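Local coordinates for membrane lipoprotein family protein (Aeropyrum pernix, PDB 4PEV) that binds adenosine and probably serves as the solute-binding component of an ABC transporter for nucleosides, at residues Leu140-Thr145 with Gly297-Asp302; Pro197-His202 with Asp402-Ile407; Gly204-Val209 with Glu409-Gly414. One frame throughout, in Å; residues are numbered along the deposited sequence.

Contact 1. Residues Leu140-Thr145 with Gly297-Asp302. With ADN (adenosine), chain F.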
# COMPACT_ATOMS: atom_id res chain seq x y z
N LEU C 140 -15.53 5.11 4.39
CA LEU C 140 -14.84 4.94 3.13
C LEU C 140 -13.37 4.81 3.44
O LEU C 140 -12.82 5.66 4.13
CB LEU C 140 -15.09 6.15 2.23
CG LEU C 140 -14.54 6.11 0.80
CD1 LEU C 140 -14.82 4.79 0.09
CD2 LEU C 140 -15.11 7.27 -0.01
N ILE C 141 -12.74 3.73 2.98
CA ILE C 141 -11.32 3.50 3.26
C ILE C 141 -10.48 3.74 2.00
O ILE C 141 -10.85 3.28 0.91
CB ILE C 141 -11.04 2.08 3.77
CG1 ILE C 141 -12.02 1.67 4.89
CG2 ILE C 141 -9.60 1.96 4.25
CD1 ILE C 141 -12.09 2.61 6.07
N ASP C 142 -9.37 4.46 2.18
CA ASP C 142 -8.42 4.79 1.11
C ASP C 142 -8.96 5.83 0.13
O ASP C 142 -8.44 5.99 -0.97
CB ASP C 142 -7.99 3.51 0.36
CG ASP C 142 -6.59 3.60 -0.24
OD1 ASP C 142 -5.67 4.04 0.48
OD2 ASP C 142 -6.40 3.20 -1.42
N ALA C 143 -10.00 6.55 0.54
CA ALA C 143 -10.59 7.59 -0.30
C ALA C 143 -11.44 8.53 0.52
O ALA C 143 -11.85 8.20 1.63
CB ALA C 143 -11.43 6.99 -1.42
N ALA C 144 -11.66 9.71 -0.04
CA ALA C 144 -12.54 10.70 0.56
C ALA C 144 -13.47 11.27 -0.49
O ALA C 144 -13.11 11.46 -1.66
CB ALA C 144 -11.75 11.80 1.21
N THR C 145 -14.67 11.54 -0.03
CA THR C 145 -15.78 11.91 -0.88
C THR C 145 -15.59 13.39 -1.31
O THR C 145 -14.91 14.14 -0.62
CB THR C 145 -17.10 11.56 -0.16
OG1 THR C 145 -18.16 11.48 -1.11
CG2 THR C 145 -17.43 12.53 0.99
N GLY C 297 6.47 -1.50 2.61
CA GLY C 297 5.74 -0.30 3.02
C GLY C 297 4.47 -0.75 3.73
O GLY C 297 3.79 -1.67 3.28
N LEU C 298 4.14 -0.12 4.86
CA LEU C 298 2.94 -0.51 5.61
C LEU C 298 1.88 0.52 5.46
O LEU C 298 2.17 1.71 5.46
CB LEU C 298 3.23 -0.65 7.10
CG LEU C 298 4.27 -1.68 7.48
CD1 LEU C 298 4.63 -1.49 8.94
CD2 LEU C 298 3.77 -3.08 7.20
N LYS C 299 0.64 0.06 5.34
CA LYS C 299 -0.52 0.92 5.32
C LYS C 299 -1.51 0.30 6.27
O LYS C 299 -1.97 -0.82 6.05
CB LYS C 299 -1.09 1.00 3.91
CG LYS C 299 -2.26 1.95 3.79
CD LYS C 299 -2.24 2.78 2.49
CE LYS C 299 -3.15 2.22 1.42
NZ LYS C 299 -3.22 3.12 0.23
N ARG C 300 -1.82 1.01 7.36
CA ARG C 300 -2.63 0.44 8.43
C ARG C 300 -4.12 0.56 8.18
O ARG C 300 -4.86 1.18 8.94
CB ARG C 300 -2.24 1.07 9.76
CG ARG C 300 -0.76 0.94 10.11
CD ARG C 300 -0.26 -0.50 9.98
NE ARG C 300 -1.04 -1.41 10.81
CZ ARG C 300 -0.79 -1.67 12.08
NH1 ARG C 300 0.23 -1.11 12.69
NH2 ARG C 300 -1.57 -2.50 12.75
N VAL C 301 -4.56 -0.11 7.11
CA VAL C 301 -5.97 -0.19 6.75
C VAL C 301 -6.78 -0.88 7.86
O VAL C 301 -7.97 -0.58 8.07
CB VAL C 301 -6.15 -0.98 5.44
CG1 VAL C 301 -7.62 -1.19 5.11
CG2 VAL C 301 -5.47 -0.24 4.30
N ASP C 302 -6.14 -1.82 8.55
CA ASP C 302 -6.75 -2.54 9.66
C ASP C 302 -7.14 -1.61 10.79
O ASP C 302 -8.19 -1.79 11.40
CB ASP C 302 -5.83 -3.65 10.16
CG ASP C 302 -4.45 -3.15 10.56
OD1 ASP C 302 -3.84 -2.32 9.85
OD2 ASP C 302 -3.97 -3.62 11.61
O5' ADN F . -1.40 -2.69 -3.21
C5' ADN F . -1.02 -1.32 -3.40
C4' ADN F . -2.15 -0.29 -3.26
O4' ADN F . -3.14 -0.45 -4.29
C3' ADN F . -2.95 -0.31 -1.97
O3' ADN F . -2.27 0.35 -0.90
C2' ADN F . -4.25 0.37 -2.39
O2' ADN F . -4.16 1.80 -2.37
C1' ADN F . -4.43 -0.10 -3.80
N9 ADN F . -5.28 -1.31 -3.86
C8 ADN F . -4.91 -2.59 -3.62
N7 ADN F . -5.96 -3.44 -3.78
C5 ADN F . -7.01 -2.69 -4.14
C6 ADN F . -8.44 -2.91 -4.48
N6 ADN F . -8.94 -4.16 -4.44
N1 ADN F . -9.21 -1.84 -4.80
C2 ADN F . -8.72 -0.59 -4.82
N3 ADN F . -7.44 -0.30 -4.53
C4 ADN F . -6.56 -1.28 -4.19

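Contact 2. Residues Pro197-His202 with Asp402-Ile407. With ADN (adenosine), chain F.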
# COMPACT_ATOMS: atom_id res chain seq x y z
N PRO C 197 -4.88 7.18 -5.24
CA PRO C 197 -3.93 6.70 -4.22
C PRO C 197 -2.61 6.30 -4.84
O PRO C 197 -1.55 6.62 -4.30
CB PRO C 197 -4.62 5.49 -3.62
CG PRO C 197 -6.06 5.62 -4.02
CD PRO C 197 -6.07 6.32 -5.33
N LEU C 198 -2.67 5.64 -5.99
CA LEU C 198 -1.45 5.26 -6.70
C LEU C 198 -0.70 6.45 -7.29
O LEU C 198 0.52 6.37 -7.47
CB LEU C 198 -1.74 4.21 -7.78
CG LEU C 198 -1.64 2.79 -7.19
CD1 LEU C 198 -2.63 2.54 -6.06
CD2 LEU C 198 -1.84 1.76 -8.28
N TRP C 199 -1.41 7.55 -7.57
CA TRP C 199 -0.72 8.78 -7.94
C TRP C 199 0.20 9.16 -6.78
O TRP C 199 1.37 9.48 -6.99
CB TRP C 199 -1.69 9.92 -8.19
CG TRP C 199 -2.68 9.71 -9.28
CD1 TRP C 199 -2.69 8.72 -10.21
CD2 TRP C 199 -3.81 10.55 -9.57
NE1 TRP C 199 -3.77 8.87 -11.06
CE2 TRP C 199 -4.47 9.99 -10.69
CE3 TRP C 199 -4.33 11.72 -8.99
CZ2 TRP C 199 -5.64 10.55 -11.24
CZ3 TRP C 199 -5.49 12.28 -9.53
CH2 TRP C 199 -6.13 11.69 -10.64
N ARG C 200 -0.32 9.10 -5.56
CA ARG C 200 0.46 9.45 -4.39
C ARG C 200 1.65 8.52 -4.17
O ARG C 200 2.73 8.99 -3.79
CB ARG C 200 -0.43 9.49 -3.15
CG ARG C 200 -1.50 10.56 -3.25
CD ARG C 200 -2.12 10.92 -1.90
NE ARG C 200 -3.23 10.04 -1.55
CZ ARG C 200 -4.40 10.04 -2.17
NH1 ARG C 200 -4.62 10.85 -3.20
NH2 ARG C 200 -5.35 9.20 -1.76
N PHE C 201 1.46 7.22 -4.40
CA PHE C 201 2.56 6.26 -4.33
C PHE C 201 3.61 6.67 -5.35
O PHE C 201 4.76 6.86 -5.00
CB PHE C 201 2.11 4.81 -4.62
CG PHE C 201 1.52 4.09 -3.43
CD1 PHE C 201 2.33 3.64 -2.40
CD2 PHE C 201 0.15 3.85 -3.34
CE1 PHE C 201 1.79 2.97 -1.30
CE2 PHE C 201 -0.39 3.18 -2.24
CZ PHE C 201 0.43 2.74 -1.23
N HIS C 202 3.18 6.80 -6.61
CA HIS C 202 4.10 7.10 -7.70
C HIS C 202 4.92 8.33 -7.36
O HIS C 202 6.14 8.27 -7.31
CB HIS C 202 3.35 7.31 -9.02
CG HIS C 202 4.26 7.43 -10.20
ND1 HIS C 202 3.78 7.65 -11.48
CD2 HIS C 202 5.61 7.37 -10.31
CE1 HIS C 202 4.80 7.70 -12.32
NE2 HIS C 202 5.92 7.54 -11.64
N ASP C 402 -4.03 15.58 -14.73
CA ASP C 402 -3.11 16.47 -15.46
C ASP C 402 -2.05 17.09 -14.55
O ASP C 402 -0.89 17.22 -14.94
CB ASP C 402 -3.89 17.55 -16.23
CG ASP C 402 -4.73 16.96 -17.39
OD1 ASP C 402 -5.49 15.99 -17.16
OD2 ASP C 402 -4.62 17.47 -18.53
N THR C 403 -2.46 17.45 -13.34
CA THR C 403 -1.55 17.91 -12.30
C THR C 403 -0.54 16.82 -11.88
O THR C 403 0.66 17.08 -11.79
CB THR C 403 -2.35 18.32 -11.05
OG1 THR C 403 -3.53 19.02 -11.45
CG2 THR C 403 -1.50 19.16 -10.08
N TYR C 404 -1.06 15.62 -11.61
CA TYR C 404 -0.23 14.45 -11.31
C TYR C 404 0.79 14.21 -12.40
O TYR C 404 1.96 13.99 -12.11
CB TYR C 404 -1.10 13.20 -11.16
CG TYR C 404 -0.43 11.85 -11.39
CD1 TYR C 404 0.64 11.42 -10.61
CD2 TYR C 404 -0.90 10.99 -12.38
CE1 TYR C 404 1.23 10.18 -10.82
CE2 TYR C 404 -0.32 9.75 -12.60
CZ TYR C 404 0.74 9.35 -11.82
OH TYR C 404 1.29 8.11 -12.06
N ASP C 405 0.34 14.24 -13.64
CA ASP C 405 1.22 14.00 -14.79
C ASP C 405 2.38 14.98 -14.87
O ASP C 405 3.48 14.59 -15.29
CB ASP C 405 0.44 14.05 -16.10
CG ASP C 405 0.00 12.67 -16.59
OD1 ASP C 405 0.31 11.66 -15.91
OD2 ASP C 405 -0.63 12.61 -17.66
N SER C 406 2.15 16.23 -14.50
CA SER C 406 3.21 17.23 -14.61
C SER C 406 4.11 17.28 -13.37
O SER C 406 5.26 17.69 -13.47
CB SER C 406 2.64 18.61 -14.97
OG SER C 406 1.55 18.94 -14.14
N ILE C 407 3.61 16.86 -12.21
CA ILE C 407 4.52 16.64 -11.08
C ILE C 407 5.59 15.59 -11.42
O ILE C 407 6.75 15.73 -11.04
CB ILE C 407 3.77 16.21 -9.79
CG1 ILE C 407 2.93 17.38 -9.26
CG2 ILE C 407 4.76 15.73 -8.73
CD1 ILE C 407 2.06 17.06 -8.06
O5' ADN F . -1.40 -2.69 -3.21
C5' ADN F . -1.02 -1.32 -3.40
C4' ADN F . -2.15 -0.29 -3.26
O4' ADN F . -3.14 -0.45 -4.29
C3' ADN F . -2.95 -0.31 -1.97
O3' ADN F . -2.27 0.35 -0.90
C2' ADN F . -4.25 0.37 -2.39
O2' ADN F . -4.16 1.80 -2.37
C1' ADN F . -4.43 -0.10 -3.80
N9 ADN F . -5.28 -1.31 -3.86
C8 ADN F . -4.91 -2.59 -3.62
N7 ADN F . -5.96 -3.44 -3.78
C5 ADN F . -7.01 -2.69 -4.14
C6 ADN F . -8.44 -2.91 -4.48
N6 ADN F . -8.94 -4.16 -4.44
N1 ADN F . -9.21 -1.84 -4.80
C2 ADN F . -8.72 -0.59 -4.82
N3 ADN F . -7.44 -0.30 -4.53
C4 ADN F . -6.56 -1.28 -4.19

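Contact 3. Residues Gly204-Val209 with Glu409-Gly414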
# COMPACT_ATOMS: atom_id res chain seq x y z
N GLY C 204 5.52 9.80 -4.57
CA GLY C 204 6.39 9.63 -3.42
C GLY C 204 7.59 8.75 -3.71
O GLY C 204 8.68 8.97 -3.20
N TYR C 205 7.38 7.75 -4.56
CA TYR C 205 8.40 6.78 -4.87
C TYR C 205 9.48 7.43 -5.72
O TYR C 205 10.66 7.27 -5.44
CB TYR C 205 7.78 5.56 -5.57
CG TYR C 205 8.72 4.41 -5.85
CD1 TYR C 205 9.48 3.82 -4.83
CD2 TYR C 205 8.85 3.89 -7.14
CE1 TYR C 205 10.33 2.75 -5.09
CE2 TYR C 205 9.70 2.81 -7.40
CZ TYR C 205 10.43 2.25 -6.37
OH TYR C 205 11.28 1.20 -6.65
N LEU C 206 9.07 8.15 -6.75
CA LEU C 206 9.99 8.90 -7.60
C LEU C 206 10.70 9.99 -6.82
O LEU C 206 11.91 10.19 -6.96
CB LEU C 206 9.24 9.55 -8.76
CG LEU C 206 10.05 10.28 -9.83
CD1 LEU C 206 11.16 9.44 -10.45
CD2 LEU C 206 9.09 10.76 -10.92
N TYR C 207 9.94 10.70 -6.01
CA TYR C 207 10.53 11.70 -5.14
C TYR C 207 11.68 11.08 -4.37
O TYR C 207 12.77 11.61 -4.37
CB TYR C 207 9.51 12.26 -4.16
CG TYR C 207 10.10 13.31 -3.25
CD1 TYR C 207 10.75 12.94 -2.09
CD2 TYR C 207 10.03 14.66 -3.55
CE1 TYR C 207 11.31 13.87 -1.25
CE2 TYR C 207 10.59 15.62 -2.71
CZ TYR C 207 11.24 15.21 -1.56
OH TYR C 207 11.80 16.10 -0.69
N GLY C 208 11.40 9.97 -3.71
CA GLY C 208 12.39 9.30 -2.87
C GLY C 208 13.63 8.84 -3.61
O GLY C 208 14.71 8.85 -3.06
N VAL C 209 13.47 8.44 -4.87
CA VAL C 209 14.61 8.00 -5.68
C VAL C 209 15.46 9.20 -6.08
O VAL C 209 16.69 9.12 -6.03
CB VAL C 209 14.16 7.24 -6.96
CG1 VAL C 209 15.31 7.09 -7.95
CG2 VAL C 209 13.57 5.88 -6.61
N GLU C 409 6.75 14.87 -14.60
CA GLU C 409 7.68 15.56 -15.53
C GLU C 409 8.77 16.30 -14.76
O GLU C 409 9.96 16.24 -15.10
CB GLU C 409 6.95 16.59 -16.40
CG GLU C 409 6.29 16.06 -17.67
CD GLU C 409 5.33 17.08 -18.32
OE1 GLU C 409 5.67 18.29 -18.44
OE2 GLU C 409 4.21 16.68 -18.71
N GLU C 410 8.33 16.98 -13.70
CA GLU C 410 9.19 17.83 -12.88
C GLU C 410 10.14 17.03 -12.02
O GLU C 410 11.31 17.36 -11.92
CB GLU C 410 8.33 18.74 -11.98
CG GLU C 410 7.49 19.78 -12.73
CD GLU C 410 8.30 20.65 -13.67
OE1 GLU C 410 9.40 21.11 -13.27
OE2 GLU C 410 7.85 20.87 -14.81
N LEU C 411 9.63 15.98 -11.38
CA LEU C 411 10.47 15.05 -10.61
C LEU C 411 11.46 14.30 -11.50
O LEU C 411 12.62 14.14 -11.13
CB LEU C 411 9.62 14.05 -9.84
CG LEU C 411 8.84 14.65 -8.68
CD1 LEU C 411 8.08 13.55 -7.94
CD2 LEU C 411 9.75 15.37 -7.71
N LYS C 412 11.01 13.85 -12.67
CA LYS C 412 11.91 13.27 -13.66
C LYS C 412 13.03 14.24 -14.03
O LYS C 412 14.13 13.81 -14.37
CB LYS C 412 11.16 12.87 -14.92
CG LYS C 412 10.34 11.60 -14.82
CD LYS C 412 10.02 11.06 -16.20
CE LYS C 412 9.05 9.88 -16.15
NZ LYS C 412 9.03 9.16 -17.45
N ALA C 413 12.73 15.54 -13.98
CA ALA C 413 13.70 16.59 -14.27
C ALA C 413 14.57 16.98 -13.07
O ALA C 413 15.37 17.88 -13.17
CB ALA C 413 12.97 17.83 -14.78
N GLY C 414 14.39 16.34 -11.92
CA GLY C 414 15.18 16.69 -10.74
C GLY C 414 14.70 17.91 -9.98
O GLY C 414 15.37 18.39 -9.05

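Contact 1. Residues Leu140-Thr145 with Gly297-Asp302
The carboxylate of Asp142 faces Lys299 with one oxygen and adenosine with the other. Lys299 NZ meets Asp142 OD1 at 2.6 Å in a salt bridge, reaching that oxygen on its syn side but 27° out of the carboxylate plane, while Asp142 OD2 accepts a hydrogen bond from the ribose O2' at 2.8 Å. A second flat group, the guanidinium of Arg300, receives the carboxylate of Asp302 at its edge and in plane; its NE and NH2 each hold one oxygen of Asp302, and Arg79 binds Asp302 as well. The lysine chain is bent at chi2 (140°) and chi3 (100°), which brings its tip across Asp142 at about a right angle and up to the two ribose hydroxyls. There Lys299 NZ gives a hydrogen bond to O2' of adenosine and a weak one to O3'. Beside the polar group, Ile141 CG2 lies 3.8 Å from Val301 CG1, a small apolar contact at the first turn of helix 301-313. Strand 137-141 and strand 293-299 belong to different sheets, so the contact spans the ligand cleft between the two lobes of a type I periplasmic-binding-protein fold. Glu159 also bridges to Lys299 NZ, and the ammonium probably offsets the like charges of Asp142 and Glu159, which lie close together; with O2' donating to Asp142 and accepting from Lys299, the network is consistent with recognition of a ribose rather than a 2'-deoxy sugar.

Contact 2. Residues Pro197-His202 with Asp402-Ile407
Trp199 and Tyr404 lie almost flat against each other in an offset stack, the five-membered ring of the indole 4.0 Å from the phenol ring, centroid to centroid, with planes only 10° apart. Trp199 CD1 sits over one face of the phenol, toward its rim, and Trp199 CB adds a CH-pi contact over the ring. At the far end of the phenol, Tyr404 OH is 2.6 Å from His202 ND1 in a nearly straight hydrogen bond (173°) that meets the imidazole at its edge and in plane. With CG of His202 anti to the backbone N (chi1 -172°), the imidazole swings toward the tyrosine hydroxyl. One turn apart on helix 196-214, Trp199 and His202 thus form an aromatic cluster with Tyr404, attaching C-terminal helix 401-412 to a helix that packs on the mixed sheet and borders the adenosine pocket. Leu198 and Phe201 of the same helix line the pocket instead: Leu198 CD1 is 3.5 Å from O4' of adenosine, and Phe201 CZ 3.6 Å from its O3'. Farther out, Trp199 NE1 is hydrogen-bonded to Asp194, Tyr404 OH to the hydroxyl of Tyr226, and the His202 ring stacks on Trp224, while His401 meets the Tyr404 ring edge-to-face.

Contact 3. Residues Gly204-Val209 with Glu409-Gly414
Helices 196-214 and 401-412 lie side by side and run in the same general direction, their backbones nearest at Tyr207 and Leu411, whose CA atoms are 6.4 Å apart. Two leucines carry most of the packing. They slide past each other in opposite directions, so that the end of Leu206 reaches the base of Leu411: Leu206 CD2 lies 3.5 Å from Leu411 CB, and Leu206 CG 3.8 Å from the same carbon. Leu206 holds its CG anti to the backbone N (chi1 -175°), which sends the branch across to the other helix. Leu411 in turn directs CD1 at the backbone of helix 196-214, 3.9 Å from Tyr207 N, while its CD2 comes obliquely to the Tyr207 ring, 4.2 Å from Tyr207 CD2. Lys412 contributes at the margin with its aliphatic base, where CG is 4.2 Å from Leu206 CD2; beyond CG its chain is extended. No hydrogen bond joins the two segments, but two glutamines farther along helix 196-214 tie down the end of helix 401-412, Gln210 bonding to the carbonyl of Leu411 and Gln214 to that of Gly414. The helix terminates in a Schellman motif, with Gly414 at positive phi (80°) and its N bonded to Leu411 O at 2.9 Å. Around the seam, Tyr207 meets Phe395 edge-to-face and touches Leu416 and Leu420 of the C-terminal tail. Tyr205 packs on strands 186-191 and 222-226, which are parallel neighbours in the sheet. Helix 196-214 is therefore the connecting helix of a beta-alpha-beta unit, as in the Rossmann-like lobes of periplasmic binding proteins, and helix 401-412 packs against that connecting helix.

The first segments of contacts 1, 2 and 3 follow one another along the chain, and their second segments come in the same order, so the three contacts interlock in sequence. Contacts 2 and 3 share helices 196-214 and 401-412, with centres about 10 Å apart, and form consecutive parts of one helix-helix seam. Contact 1 joins the two sheets across the cleft, its centre about 17 Å from that of contact 2 and about 24 Å from that of contact 3. Contacts 1 and 2 meet where Asp142 packs on Pro197 and Lys299 on Phe201, both around adenosine. Helix 196-214 thus extends from the ligand site to the C-terminal packing of its lobe.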